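Ton_1535 (Thermococcus onnurineus, PDB 3ZPJ) is of unknown function but folds as an all-helical alpha-solenoid whose normal course is interrupted by a left-handed helical turn. Local coordinates at residues R219-L222 with H228-L231. Sequence-based numbering, arbitrary orientation.
Sequences RAAL and HYAL
Ala221 and Ala230 face each other across a helical hairpin of the alpha-solenoid, formed by the short helix 216-223 and helix 227-237, which follow one another directly in the chain. Their CA atoms lie 5.7 Å apart, a spacing that two methyl side chains, each directed at the opposing helix, make possible. The methyls pack alongside one another, Ala221 CB 3.9 Å from Ala230 CB, with the Ala230 methyl turned across the line between them, and these two residues account for most of the 136 Å² of surface buried between the segments.

On the inner side Leu222 extends the tight packing. Its CG is anti to the carbonyl carbon and beside the backbone N (chi1 -72°); although its CB does not point straight at the second helix, the CD2 branch reaches across to lie 3.8 Å from Ala230 CB. Ala230 CB therefore touches two residues of the first helix, Ala221 and Leu222. Leu222 also packs on Leu206 of helix 194-209 and on Val250 of helix 240-256, the latter shared with Leu231, which ties the hairpin to the helices before and after it. Arg219, whose CB points away from helix 227-237, turns instead to earlier parts of the chain, where NH2 hydrogen-bonds Tyr181 OH and NH1 hydrogen-bonds Leu172 O.

The solvent side is looser: Tyr229 is exposed and gives the other segment only 17 Å² of contact, against 49 Å² for Ala230. The cross-contact is wholly apolar, with none of the polar groups of the two segments paired between them. With CG anti to the backbone N (chi1 -179°), the Tyr229 ring runs out along the flank of the hairpin and presents an edge rather than a face, Ala221 CB lying near the ring plane 3.8 Å from Tyr229 CD2.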
loop_
_atom_site.group_PDB
_atom_site.type_symbol
_atom_site.label_atom_id
_atom_site.label_comp_id
_atom_site.label_asym_id
_atom_site.label_seq_id
_atom_site.Cartn_x
_atom_site.Cartn_y
_atom_site.Cartn_z
ATOM N N ARG A 219 -6.548 -2.722 3.149
ATOM C CA ARG A 219 -5.694 -2.368 4.280
ATOM C C ARG A 219 -6.294 -1.191 5.029
ATOM O O ARG A 219 -6.324 -1.202 6.269
ATOM C CB ARG A 219 -4.248 -2.100 3.855
ATOM C CG ARG A 219 -3.595 -3.294 3.161
ATOM C CD ARG A 219 -2.084 -3.254 3.293
ATOM N NE ARG A 219 -1.563 -1.902 3.108
ATOM C CZ ARG A 219 -1.453 -1.304 1.925
ATOM N NH1 ARG A 219 -1.850 -1.947 0.828
ATOM N NH2 ARG A 219 -0.959 -0.062 1.835
ATOM N N ALA A 220 -6.809 -0.207 4.277
ATOM C CA ALA A 220 -7.475 0.955 4.885
ATOM C C ALA A 220 -8.673 0.557 5.758
ATOM O O ALA A 220 -8.887 1.107 6.835
ATOM C CB ALA A 220 -7.912 1.962 3.824
ATOM N N ALA A 221 -9.459 -0.404 5.293
ATOM C CA ALA A 221 -10.599 -0.849 6.076
ATOM C C ALA A 221 -10.141 -1.570 7.346
ATOM O O ALA A 221 -10.703 -1.367 8.427
ATOM C CB ALA A 221 -11.509 -1.745 5.243
ATOM N N LEU A 222 -9.117 -2.408 7.215
ATOM C CA LEU A 222 -8.653 -3.218 8.341
ATOM C C LEU A 222 -8.119 -2.331 9.447
ATOM O O LEU A 222 -8.382 -2.561 10.631
ATOM C CB LEU A 222 -7.577 -4.197 7.878
ATOM C CG LEU A 222 -8.186 -5.314 7.031
ATOM C CD1 LEU A 222 -7.147 -6.314 6.567
ATOM C CD2 LEU A 222 -9.287 -6.018 7.848
ATOM N N HIS A 228 -15.697 -6.438 8.452
ATOM C CA HIS A 228 -16.704 -7.070 7.627
ATOM C C HIS A 228 -16.707 -6.419 6.256
ATOM O O HIS A 228 -16.912 -7.079 5.238
ATOM C CB HIS A 228 -18.061 -7.021 8.324
ATOM C CG HIS A 228 -18.107 -7.832 9.586
ATOM N ND1 HIS A 228 -17.492 -9.064 9.700
ATOM C CD2 HIS A 228 -18.671 -7.583 10.794
ATOM C CE1 HIS A 228 -17.683 -9.541 10.918
ATOM N NE2 HIS A 228 -18.393 -8.661 11.602
ATOM N N TYR A 229 -16.416 -5.127 6.229
ATOM C CA TYR A 229 -16.315 -4.410 4.964
ATOM C C TYR A 229 -15.161 -4.939 4.090
ATOM O O TYR A 229 -15.313 -5.133 2.887
ATOM C CB TYR A 229 -16.174 -2.907 5.218
ATOM C CG TYR A 229 -16.097 -2.087 3.957
ATOM C CD1 TYR A 229 -17.228 -1.851 3.183
ATOM C CD2 TYR A 229 -14.896 -1.558 3.535
ATOM C CE1 TYR A 229 -17.160 -1.106 2.018
ATOM C CE2 TYR A 229 -14.818 -0.812 2.376
ATOM C CZ TYR A 229 -15.951 -0.587 1.622
ATOM O OH TYR A 229 -15.855 0.163 0.469
ATOM N N ALA A 230 -14.014 -5.188 4.709
ATOM C CA ALA A 230 -12.846 -5.710 4.002
ATOM C C ALA A 230 -13.079 -7.159 3.539
ATOM O O ALA A 230 -12.753 -7.536 2.417
ATOM C CB ALA A 230 -11.625 -5.643 4.903
ATOM N N LEU A 231 -13.636 -7.967 4.428
ATOM C CA LEU A 231 -14.002 -9.328 4.087
ATOM C C LEU A 231 -14.961 -9.332 2.909
ATOM O O LEU A 231 -14.856 -10.172 2.016
ATOM C CB LEU A 231 -14.643 -9.985 5.290
ATOM C CG LEU A 231 -13.587 -10.353 6.317
ATOM C CD1 LEU A 231 -14.258 -10.888 7.573
ATOM C CD2 LEU A 231 -12.628 -11.382 5.709
#